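Long-range contacts in tryptophan halogenase (Shewanella frigidimarina, PDB 2PYX), which probably binds FAD and acts as a flavin-dependent monooxygenase, perhaps halogenating tryptophan or a related substrate: residues C347-G351 with I368-A372; L26-N31 with K42-T46; K72-D76 with L180-H184; I334-R339 with A353-E358. All blocks are in the same frame, centred on the assembly; numbering follows the deposited sequence.

Contact 1: residues C347-G351 with I368-A372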
loop_
_atom_site.group_PDB
_atom_site.type_symbol
_atom_site.label_atom_id
_atom_site.label_comp_id
_atom_site.label_asym_id
_atom_site.label_seq_id
_atom_site.Cartn_x
_atom_site.Cartn_y
_atom_site.Cartn_z
ATOM N N CYS A 347 7.486 -0.292 22.826
ATOM C CA CYS A 347 7.838 -0.930 21.573
ATOM C C CYS A 347 6.693 -0.768 20.579
ATOM O O CYS A 347 5.547 -1.121 20.875
ATOM C CB CYS A 347 8.139 -2.420 21.760
ATOM S SG CYS A 347 8.530 -3.302 20.211
ATOM N N ILE A 348 7.022 -0.244 19.404
ATOM C CA ILE A 348 6.043 -0.163 18.319
ATOM C C ILE A 348 6.567 -0.920 17.096
ATOM O O ILE A 348 7.717 -0.792 16.695
ATOM C CB ILE A 348 5.645 1.310 18.049
ATOM C CG1 ILE A 348 4.456 1.407 17.081
ATOM C CG2 ILE A 348 6.836 2.148 17.603
ATOM C CD1 ILE A 348 3.973 2.836 16.847
ATOM N N ALA A 349 5.694 -1.738 16.505
ATOM C CA ALA A 349 6.044 -2.542 15.352
ATOM C C ALA A 349 5.635 -1.809 14.070
ATOM O O ALA A 349 4.506 -1.305 13.952
ATOM C CB ALA A 349 5.403 -3.912 15.398
ATOM N N ILE A 350 6.547 -1.776 13.109
ATOM C CA ILE A 350 6.306 -1.115 11.834
ATOM C C ILE A 350 6.744 -2.064 10.705
ATOM O O ILE A 350 7.847 -2.651 10.759
ATOM C CB ILE A 350 7.014 0.260 11.752
ATOM C CG1 ILE A 350 6.541 1.148 12.917
ATOM C CG2 ILE A 350 6.819 0.927 10.404
ATOM C CD1 ILE A 350 7.027 2.584 12.931
ATOM N N GLY A 351 5.880 -2.218 9.715
ATOM C CA GLY A 351 6.090 -3.168 8.657
ATOM C C GLY A 351 5.548 -4.537 9.020
ATOM O O GLY A 351 4.539 -4.640 9.757
ATOM N N ILE A 368 3.318 1.182 6.757
ATOM C CA ILE A 368 4.588 1.687 7.234
ATOM C C ILE A 368 4.536 3.230 7.357
ATOM O O ILE A 368 4.901 3.830 8.395
ATOM C CB ILE A 368 5.746 1.209 6.332
ATOM C CG1 ILE A 368 6.029 -0.267 6.593
ATOM C CG2 ILE A 368 6.985 2.036 6.566
ATOM C CD1 ILE A 368 6.865 -0.924 5.478
ATOM N N GLU A 369 4.091 3.891 6.288
ATOM C CA GLU A 369 4.006 5.355 6.285
ATOM C C GLU A 369 3.056 5.828 7.385
ATOM O O GLU A 369 3.345 6.800 8.046
ATOM C CB GLU A 369 3.468 5.828 4.944
ATOM C CG GLU A 369 4.319 5.607 3.711
ATOM C CD GLU A 369 3.547 6.160 2.522
ATOM O OE1 GLU A 369 3.642 7.361 2.281
ATOM O OE2 GLU A 369 2.791 5.402 1.873
ATOM N N TRP A 370 1.899 5.184 7.528
ATOM C CA TRP A 370 0.934 5.607 8.532
ATOM C C TRP A 370 1.563 5.476 9.915
ATOM O O TRP A 370 1.495 6.385 10.726
ATOM C CB TRP A 370 -0.395 4.797 8.469
ATOM C CG TRP A 370 -1.208 5.133 9.648
ATOM C CD1 TRP A 370 -1.956 6.285 9.833
ATOM C CD2 TRP A 370 -1.287 4.411 10.885
ATOM N NE1 TRP A 370 -2.493 6.296 11.089
ATOM C CE2 TRP A 370 -2.114 5.162 11.762
ATOM C CE3 TRP A 370 -0.779 3.197 11.338
ATOM C CZ2 TRP A 370 -2.369 4.756 13.069
ATOM C CZ3 TRP A 370 -1.073 2.788 12.625
ATOM C CH2 TRP A 370 -1.854 3.573 13.482
ATOM N N THR A 371 2.159 4.325 10.200
ATOM C CA THR A 371 2.605 4.093 11.551
ATOM C C THR A 371 3.766 5.050 11.915
ATOM O O THR A 371 3.808 5.655 12.996
ATOM C CB THR A 371 3.045 2.635 11.791
ATOM O OG1 THR A 371 2.098 1.706 11.238
ATOM C CG2 THR A 371 3.160 2.395 13.288
ATOM N N ALA A 372 4.722 5.189 10.996
ATOM C CA ALA A 372 5.879 6.041 11.214
ATOM C C ALA A 372 5.476 7.511 11.309
ATOM O O ALA A 372 5.967 8.241 12.168
ATOM C CB ALA A 372 6.913 5.829 10.108
HETATM O O HOH W 1 2.303 -0.915 12.150
#
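Ile350 and Thr371 form the dense part of this contact, in which the end of strand 347-349, from the mixed sheet of a Rossmann-type fold that probably binds FAD, meets helix 363-377. The two side chains run alongside one another, pointing opposite ways, and Ile350 CG1 reaches to 3.6 Å from Thr371 CG2. Beta-branching suits both residues, because each offers a methyl branch close to its backbone. With CG1 lying beside its own backbone N (chi1 -57°), Ile350 splits over the helix: CG2 meets Ile368 CG2 at 4.0 Å, while CD1 turns to Ala372 and lies 4.3 Å from Ala372 CB. Next along the chain, Gly351 CA rests 3.6 Å from Ile368 CG1. An alanine at Ile350 is likely to leave the Thr371 methyl, Ala372 CB and Ile368 CG2 without their partner and open a gap between the strand end and the helix. Thr22 of helix 16-31 touches both Ile350 and Ala372, so that helix helps to enclose the packed side.

The other side is looser and wetter. Gly351 is partly exposed beside a bound tartrate, probably from the crystallisation liquor. Its positive phi (87°) would press a CB against the preceding carbonyl, so glycine fits the turn. No direct hydrogen bond joins the segments. Instead one water donates to both, 2.9 Å from Ala349 O and 2.8 Å from Thr371 OG1, while that hydroxyl also bonds Leu367 O one helical turn back.

Contact 2: residues L26-N31 with K42-T46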
loop_
_atom_site.group_PDB
_atom_site.type_symbol
_atom_site.label_atom_id
_atom_site.label_comp_id
_atom_site.label_asym_id
_atom_site.label_seq_id
_atom_site.Cartn_x
_atom_site.Cartn_y
_atom_site.Cartn_z
ATOM N N LEU A 26 10.956 10.329 11.347
ATOM C CA LEU A 26 11.246 10.823 12.688
ATOM C C LEU A 26 12.280 11.965 12.662
ATOM O O LEU A 26 12.067 12.992 13.287
ATOM C CB LEU A 26 11.796 9.704 13.588
ATOM C CG LEU A 26 10.745 8.696 14.049
ATOM C CD1 LEU A 26 11.446 7.545 14.770
ATOM C CD2 LEU A 26 9.697 9.315 14.949
ATOM N N ALA A 27 13.395 11.750 11.953
ATOM C CA ALA A 27 14.465 12.746 11.929
ATOM C C ALA A 27 13.978 14.022 11.273
ATOM O O ALA A 27 14.242 15.119 11.755
ATOM C CB ALA A 27 15.686 12.198 11.179
ATOM N N ALA A 28 13.260 13.894 10.162
ATOM C CA ALA A 28 12.811 15.079 9.445
ATOM C C ALA A 28 11.834 15.899 10.304
ATOM O O ALA A 28 11.868 17.150 10.320
ATOM C CB ALA A 28 12.187 14.706 8.108
ATOM N N GLU A 29 10.938 15.220 11.013
ATOM C CA GLU A 29 9.921 15.914 11.807
ATOM C C GLU A 29 10.515 16.631 13.017
ATOM O O GLU A 29 10.062 17.721 13.335
ATOM C CB GLU A 29 8.796 14.958 12.237
ATOM C CG GLU A 29 7.751 15.543 13.134
ATOM C CD GLU A 29 6.902 16.620 12.489
ATOM O OE1 GLU A 29 7.042 16.926 11.284
ATOM O OE2 GLU A 29 6.073 17.195 13.219
ATOM N N HIS A 30 11.501 16.015 13.675
ATOM C CA HIS A 30 11.989 16.557 14.957
ATOM C C HIS A 30 13.349 17.246 14.928
ATOM O O HIS A 30 13.613 18.106 15.764
ATOM C CB HIS A 30 12.003 15.448 16.007
ATOM C CG HIS A 30 10.619 15.010 16.360
ATOM N ND1 HIS A 30 9.815 15.726 17.217
ATOM C CD2 HIS A 30 9.860 14.008 15.862
ATOM C CE1 HIS A 30 8.627 15.147 17.269
ATOM N NE2 HIS A 30 8.614 14.120 16.435
ATOM N N ASN A 31 14.174 16.874 13.963
ATOM C CA ASN A 31 15.590 17.270 13.935
ATOM C C ASN A 31 15.998 18.236 12.822
ATOM O O ASN A 31 17.140 18.680 12.817
ATOM C CB ASN A 31 16.454 16.016 13.868
ATOM C CG ASN A 31 16.386 15.185 15.142
ATOM O OD1 ASN A 31 15.710 15.563 16.118
ATOM N ND2 ASN A 31 17.125 14.063 15.163
ATOM N N LYS A 42 16.818 17.105 18.784
ATOM C CA LYS A 42 15.964 16.509 19.778
ATOM C C LYS A 42 16.195 15.018 19.945
ATOM O O LYS A 42 16.342 14.529 21.082
ATOM C CB LYS A 42 14.480 16.741 19.433
ATOM C CG LYS A 42 13.532 16.332 20.551
ATOM C CD LYS A 42 12.072 16.368 20.128
ATOM C CE LYS A 42 11.589 17.706 19.749
ATOM N NZ LYS A 42 10.101 17.680 19.383
ATOM N N LEU A 43 16.139 14.279 18.834
ATOM C CA LEU A 43 16.126 12.841 18.874
ATOM C C LEU A 43 17.479 12.276 18.482
ATOM O O LEU A 43 18.100 12.735 17.512
ATOM C CB LEU A 43 15.110 12.237 17.889
ATOM C CG LEU A 43 13.656 12.661 18.091
ATOM C CD1 LEU A 43 12.796 11.915 17.094
ATOM C CD2 LEU A 43 13.186 12.418 19.505
ATOM N N ASN A 44 17.870 11.243 19.205
ATOM C CA ASN A 44 19.057 10.464 18.889
ATOM C C ASN A 44 18.559 9.129 18.374
ATOM O O ASN A 44 18.098 8.277 19.142
ATOM C CB ASN A 44 19.951 10.282 20.122
ATOM C CG ASN A 44 21.258 9.554 19.797
ATOM O OD1 ASN A 44 21.765 9.642 18.685
ATOM N ND2 ASN A 44 21.790 8.818 20.777
ATOM N N ILE A 45 18.605 8.973 17.055
ATOM C CA ILE A 45 18.032 7.814 16.390
ATOM C C ILE A 45 19.143 6.873 15.907
ATOM O O ILE A 45 20.052 7.302 15.196
ATOM C CB ILE A 45 17.193 8.256 15.185
ATOM C CG1 ILE A 45 16.100 9.255 15.571
ATOM C CG2 ILE A 45 16.596 7.025 14.480
ATOM C CD1 ILE A 45 15.616 10.020 14.381
ATOM N N THR A 46 19.081 5.618 16.334
ATOM C CA THR A 46 20.001 4.575 15.919
ATOM C C THR A 46 19.204 3.445 15.273
ATOM O O THR A 46 18.203 2.980 15.832
ATOM C CB THR A 46 20.787 4.032 17.132
ATOM O OG1 THR A 46 21.520 5.097 17.768
ATOM C CG2 THR A 46 21.748 2.891 16.721
HETATM O O HOH W 2 15.852 19.103 16.914
HETATM O O HOH W 3 11.498 19.568 17.014
#
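Helix 26-31 and strand 44-46 run antiparallel, their axes 9.9 Å apart at 172°, and the backbones come nearest where Asn31 meets Lys42. There the Asn31 amide uses both its oxygen and its nitrogen on the Leu43 backbone. OD1 accepts Leu43 N on a lone pair in the carbonyl plane (3.0 Å, nearly straight at 170°), and ND2 gives a more bent bond of 2.9 Å to Leu43 O. Asparagine suits the place because a single flat group supplies acceptor and donor together. Next to it, Lys42 bends at chi3 (-63°) to bring NZ to the edge of the His30 ring, 2.9 Å from ND1 and near the ring plane. Since His30 NE2 donates to Ala376 O, the imidazole links helix 363-377 to the lysine. Water joins His30 O to Lys42 N. Away from this polar end the contact is apolar: Leu43 CD1 packs 3.8 Å from His30 CB, and Ile45 CD1 lies against Ala27 CB and Leu26 CB, both at 3.9 Å. Small Ala27 lets the isoleucine tip approach the helix backbone. Strand 9-13, helix 16-31 and strand 44-49 together make the first beta-alpha-beta crossover of a Rossmann-type dinucleotide-binding fold.

Contact 3: residues K72-D76 with L180-H184; sequences KIGID and LLTEH
His184 meets the end of another helix in two ways at once: its ring edge hydrogen-bonds a backbone carbonyl, while one ring face carries an isoleucine methyl. NE2 donates to Ile73 O at 2.8 Å, but the bond is bent (142° at the hydrogen) and the donor stands 46° above the carbonyl plane, away from the lone pairs. Over the face, Ile75 CD1 makes a CH-pi contact 3.5 Å from the ring centroid, only 18° off the normal. The ring arrives here because His184 CG points anti to the backbone N, extending it from helix 174-187 toward the turn.

The chain ends helix 65-73 in a Schellman motif whose C-prime residue is Gly74. Its positive phi would push a CB against the preceding carbonyl, so glycine fits the place; such a CB would also sit close to His184 NE2. Asp76 then serves as N-cap of helix 77-83. Ile73 CG2 lies 3.5 Å from His184 CD2. Farther along the packing is aliphatic: Ile73 CD1 meets Leu181 CD2 at 4.1 Å, and Ile75 CG2 leans on Leu180 CD2. A leucine at His184 would probably keep some of the bulk but leave Ile73 O without this donor and Ile75 CD1 without its aromatic face.

Donation to a carbonyl means that NE2 carries a proton, and the C-terminal end of helix 65-73, where the dipole is negative, is likely to make Ile73 O a better acceptor.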
loop_
_atom_site.group_PDB
_atom_site.type_symbol
_atom_site.label_atom_id
_atom_site.label_comp_id
_atom_site.label_asym_id
_atom_site.label_seq_id
_atom_site.Cartn_x
_atom_site.Cartn_y
_atom_site.Cartn_z
ATOM N N LYS A 72 8.634 14.924 2.663
ATOM C CA LYS A 72 8.934 15.177 4.077
ATOM C C LYS A 72 10.327 14.700 4.474
ATOM O O LYS A 72 11.047 15.409 5.196
ATOM C CB LYS A 72 7.896 14.516 4.963
ATOM C CG LYS A 72 6.534 15.183 4.971
ATOM C CD LYS A 72 5.629 14.565 6.003
ATOM C CE LYS A 72 5.210 13.135 5.648
ATOM N NZ LYS A 72 4.398 12.527 6.730
ATOM N N ILE A 73 10.734 13.544 3.978
ATOM C CA ILE A 73 12.090 13.036 4.260
ATOM C C ILE A 73 13.154 13.896 3.610
ATOM O O ILE A 73 14.262 14.015 4.143
ATOM C CB ILE A 73 12.217 11.574 3.812
ATOM C CG1 ILE A 73 11.299 10.698 4.678
ATOM C CG2 ILE A 73 13.644 11.060 3.870
ATOM C CD1 ILE A 73 11.269 9.233 4.341
ATOM N N GLY A 74 12.815 14.499 2.473
ATOM C CA GLY A 74 13.694 15.402 1.770
ATOM C C GLY A 74 14.348 14.823 0.539
ATOM O O GLY A 74 15.419 15.296 0.115
ATOM N N ILE A 75 13.727 13.799 -0.040
ATOM C CA ILE A 75 14.210 13.136 -1.249
ATOM C C ILE A 75 13.691 13.875 -2.484
ATOM O O ILE A 75 12.512 14.272 -2.564
ATOM C CB ILE A 75 13.751 11.641 -1.298
ATOM C CG1 ILE A 75 14.209 10.876 -0.051
ATOM C CG2 ILE A 75 14.267 10.963 -2.564
ATOM C CD1 ILE A 75 15.624 10.911 0.226
ATOM N N ASP A 76 14.606 14.100 -3.426
ATOM C CA ASP A 76 14.293 14.705 -4.712
ATOM C C ASP A 76 13.613 13.643 -5.600
ATOM O O ASP A 76 14.071 12.507 -5.679
ATOM C CB ASP A 76 15.608 15.218 -5.312
ATOM C CG ASP A 76 15.455 15.781 -6.705
ATOM O OD1 ASP A 76 15.236 14.997 -7.663
ATOM O OD2 ASP A 76 15.611 17.017 -6.850
ATOM N N LEU A 180 18.742 3.883 -1.019
ATOM C CA LEU A 180 18.675 5.339 -1.128
ATOM C C LEU A 180 18.391 5.988 0.231
ATOM O O LEU A 180 19.010 6.958 0.621
ATOM C CB LEU A 180 17.626 5.749 -2.166
ATOM C CG LEU A 180 17.239 7.216 -2.326
ATOM C CD1 LEU A 180 18.466 8.076 -2.435
ATOM C CD2 LEU A 180 16.390 7.445 -3.548
ATOM N N LEU A 181 17.443 5.420 0.961
ATOM C CA LEU A 181 17.076 5.966 2.265
ATOM C C LEU A 181 18.232 5.830 3.283
ATOM O O LEU A 181 18.460 6.712 4.107
ATOM C CB LEU A 181 15.835 5.256 2.824
ATOM C CG LEU A 181 14.542 5.601 2.076
ATOM C CD1 LEU A 181 13.463 4.615 2.507
ATOM C CD2 LEU A 181 14.121 7.062 2.314
ATOM N N THR A 182 18.952 4.707 3.226
ATOM C CA THR A 182 20.085 4.519 4.122
ATOM C C THR A 182 21.086 5.651 3.937
ATOM O O THR A 182 21.565 6.241 4.894
ATOM C CB THR A 182 20.791 3.202 3.786
ATOM O OG1 THR A 182 19.919 2.083 4.059
ATOM C CG2 THR A 182 22.094 3.065 4.596
ATOM N N GLU A 183 21.370 5.928 2.662
ATOM C CA GLU A 183 22.301 7.009 2.302
ATOM C C GLU A 183 21.780 8.362 2.771
ATOM O O GLU A 183 22.478 9.105 3.437
ATOM C CB GLU A 183 22.548 7.025 0.777
ATOM C CG GLU A 183 23.229 5.774 0.274
ATOM C CD GLU A 183 23.052 5.463 -1.220
ATOM O OE1 GLU A 183 22.295 6.170 -1.953
ATOM O OE2 GLU A 183 23.670 4.443 -1.645
ATOM N N HIS A 184 20.531 8.669 2.454
ATOM C CA HIS A 184 19.986 9.943 2.848
ATOM C C HIS A 184 19.922 10.098 4.360
ATOM O O HIS A 184 20.304 11.130 4.917
ATOM C CB HIS A 184 18.619 10.084 2.249
ATOM C CG HIS A 184 17.961 11.379 2.562
ATOM N ND1 HIS A 184 18.202 12.533 1.838
ATOM C CD2 HIS A 184 17.061 11.708 3.518
ATOM C CE1 HIS A 184 17.468 13.513 2.339
ATOM N NE2 HIS A 184 16.772 13.042 3.362
#

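Contact 4: residues I334-R339 with A353-E358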
loop_
_atom_site.group_PDB
_atom_site.type_symbol
_atom_site.label_atom_id
_atom_site.label_comp_id
_atom_site.label_asym_id
_atom_site.label_seq_id
_atom_site.Cartn_x
_atom_site.Cartn_y
_atom_site.Cartn_z
ATOM N N ILE A 334 2.715 -17.831 4.073
ATOM C CA ILE A 334 2.437 -16.957 5.215
ATOM C C ILE A 334 1.177 -17.398 5.971
ATOM O O ILE A 334 0.372 -18.236 5.496
ATOM C CB ILE A 334 2.219 -15.484 4.776
ATOM C CG1 ILE A 334 1.005 -15.379 3.879
ATOM C CG2 ILE A 334 3.428 -14.979 3.997
ATOM C CD1 ILE A 334 0.520 -13.924 3.650
ATOM N N ASN A 335 1.031 -16.835 7.167
ATOM C CA ASN A 335 -0.255 -16.795 7.852
ATOM C C ASN A 335 -0.657 -15.289 7.781
ATOM O O ASN A 335 -0.093 -14.467 8.533
ATOM C CB ASN A 335 -0.122 -17.272 9.273
ATOM C CG ASN A 335 -1.447 -17.285 10.031
ATOM O OD1 ASN A 335 -2.553 -17.053 9.450
ATOM N ND2 ASN A 335 -1.348 -17.563 11.374
ATOM N N PRO A 336 -1.560 -14.892 6.846
ATOM C CA PRO A 336 -2.009 -13.504 6.704
ATOM C C PRO A 336 -2.719 -13.068 7.989
ATOM O O PRO A 336 -3.534 -13.806 8.534
ATOM C CB PRO A 336 -3.021 -13.562 5.555
ATOM C CG PRO A 336 -3.510 -14.918 5.567
ATOM C CD PRO A 336 -2.327 -15.772 5.951
ATOM N N GLY A 337 -2.405 -11.865 8.467
ATOM C CA GLY A 337 -3.032 -11.353 9.679
ATOM C C GLY A 337 -2.220 -10.257 10.288
ATOM O O GLY A 337 -1.319 -9.720 9.649
ATOM N N TYR A 338 -2.620 -9.876 11.491
ATOM C CA TYR A 338 -2.014 -8.745 12.149
ATOM C C TYR A 338 -1.962 -8.947 13.642
ATOM O O TYR A 338 -2.764 -9.652 14.238
ATOM C CB TYR A 338 -2.711 -7.443 11.769
ATOM C CG TYR A 338 -4.163 -7.376 12.138
ATOM C CD1 TYR A 338 -5.147 -7.878 11.300
ATOM C CD2 TYR A 338 -4.573 -6.741 13.302
ATOM C CE1 TYR A 338 -6.492 -7.821 11.650
ATOM C CE2 TYR A 338 -5.921 -6.680 13.642
ATOM C CZ TYR A 338 -6.884 -7.215 12.801
ATOM O OH TYR A 338 -8.240 -7.110 13.116
ATOM N N ARG A 339 -0.970 -8.296 14.233
ATOM C CA ARG A 339 -0.833 -8.344 15.671
ATOM C C ARG A 339 -1.959 -7.570 16.330
ATOM O O ARG A 339 -2.424 -6.573 15.796
ATOM C CB ARG A 339 0.523 -7.779 16.085
ATOM C CG ARG A 339 1.713 -8.584 15.608
ATOM C CD ARG A 339 1.927 -9.815 16.462
ATOM N NE ARG A 339 2.802 -10.730 15.762
ATOM C CZ ARG A 339 3.150 -11.931 16.191
ATOM N NH1 ARG A 339 2.725 -12.380 17.344
ATOM N NH2 ARG A 339 3.943 -12.681 15.446
ATOM N N ALA A 353 6.539 -6.798 10.897
ATOM C CA ALA A 353 6.549 -7.134 12.309
ATOM C C ALA A 353 5.185 -6.880 12.951
ATOM O O ALA A 353 4.843 -7.524 13.961
ATOM C CB ALA A 353 7.625 -6.382 13.070
ATOM N N ALA A 354 4.409 -5.923 12.409
ATOM C CA ALA A 354 3.040 -5.688 12.889
ATOM C C ALA A 354 1.956 -6.551 12.234
ATOM O O ALA A 354 1.026 -6.990 12.880
ATOM C CB ALA A 354 2.673 -4.247 12.729
ATOM N N GLY A 355 2.065 -6.751 10.938
ATOM C CA GLY A 355 1.132 -7.602 10.243
ATOM C C GLY A 355 1.433 -7.629 8.782
ATOM O O GLY A 355 2.238 -6.858 8.275
ATOM N N PHE A 356 0.768 -8.540 8.092
ATOM C CA PHE A 356 0.976 -8.678 6.675
ATOM C C PHE A 356 -0.095 -9.554 6.091
ATOM O O PHE A 356 -0.396 -10.633 6.632
ATOM C CB PHE A 356 2.325 -9.303 6.389
ATOM C CG PHE A 356 2.644 -9.380 4.923
ATOM C CD1 PHE A 356 2.976 -8.242 4.220
ATOM C CD2 PHE A 356 2.532 -10.575 4.246
ATOM C CE1 PHE A 356 3.245 -8.302 2.854
ATOM C CE2 PHE A 356 2.800 -10.650 2.880
ATOM C CZ PHE A 356 3.136 -9.514 2.189
ATOM N N ILE A 357 -0.566 -9.156 4.920
ATOM C CA ILE A 357 -1.497 -9.955 4.143
ATOM C C ILE A 357 -1.055 -9.874 2.682
ATOM O O ILE A 357 -0.139 -9.117 2.346
ATOM C CB ILE A 357 -2.925 -9.413 4.291
ATOM C CG1 ILE A 357 -2.891 -7.871 4.049
ATOM C CG2 ILE A 357 -3.462 -9.718 5.719
ATOM C CD1 ILE A 357 -4.134 -7.295 3.803
ATOM N N GLU A 358 -1.756 -10.590 1.802
ATOM C CA GLU A 358 -1.528 -10.432 0.364
ATOM C C GLU A 358 -1.493 -8.956 -0.054
ATOM O O GLU A 358 -2.218 -8.107 0.520
ATOM C CB GLU A 358 -2.667 -11.129 -0.403
ATOM C CG GLU A 358 -4.032 -10.497 -0.176
ATOM C CD GLU A 358 -5.115 -11.411 -0.619
ATOM O OE1 GLU A 358 -5.353 -12.412 0.085
ATOM O OE2 GLU A 358 -5.660 -11.168 -1.730
HETATM O O HOH W 4 2.030 -12.359 8.464
HETATM O O HOH W 5 3.487 -9.951 12.995
#
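Ile334 CD1 comes to 4.0 Å from Phe356 CD2, the two side chains lying roughly perpendicular. To bring the methyl there, the isoleucine accepts the crowded position for CG1, between backbone N and carbonyl carbon (chi1 63°). Ile357 CG2 fills the angle between Pro336 CB (3.9 Å) and Gly337 N, while the rest of its side chain heads for helix 383-413. Phe356 belongs to, and the other residues adjoin, a ladder in which strand 337-339, the middle of a small three-stranded antiparallel sheet, pairs with strand 355-356. Gly337 and Phe356 exchange two hydrogen bonds, and Arg339 N donates to Ala354 O (2.7 Å, 171°). At the non-hydrogen-bonded pair, Tyr338 and Gly355 bring their CA atoms to 3.9 Å; a CB on Gly355 would clash with Tyr338 CB, so glycine is needed. The Tyr338 ring leads away to stack on Trp401. With CG beside its backbone N (chi1 -65°), Arg339 lays CG 3.2 Å from Ala354 O; the bend at chi2 then turns the rest of the chain. Its NE holds a water at the guanidinium edge that donates in turn to Ala353 O, while NH1 reaches Val242 O.

Along the chain contact 2 closes before contact 3 opens, and contact 3 before the last two, which interleave: 334-339, 347-351, 353-358, then 368-372. Contacts 1 and 2 both reach the six-stranded mixed sheet, their centres 15 Å apart. Contact 4, centred 13 Å from contact 1, belongs to a separate three-stranded sheet and touches contact 1 through Ala354 and Ala349. Helix 16-31 carries one side of contact 2 and also packs on contacts 1 and 3. Contacts 1 and 3 come near predicted FAD residues, while contact 2 lies farther out on the beta-alpha-beta unit; contact 4 lies near both predicted sites, its side chains about 7 Å from Ala18 and about 8 Å from Glu361.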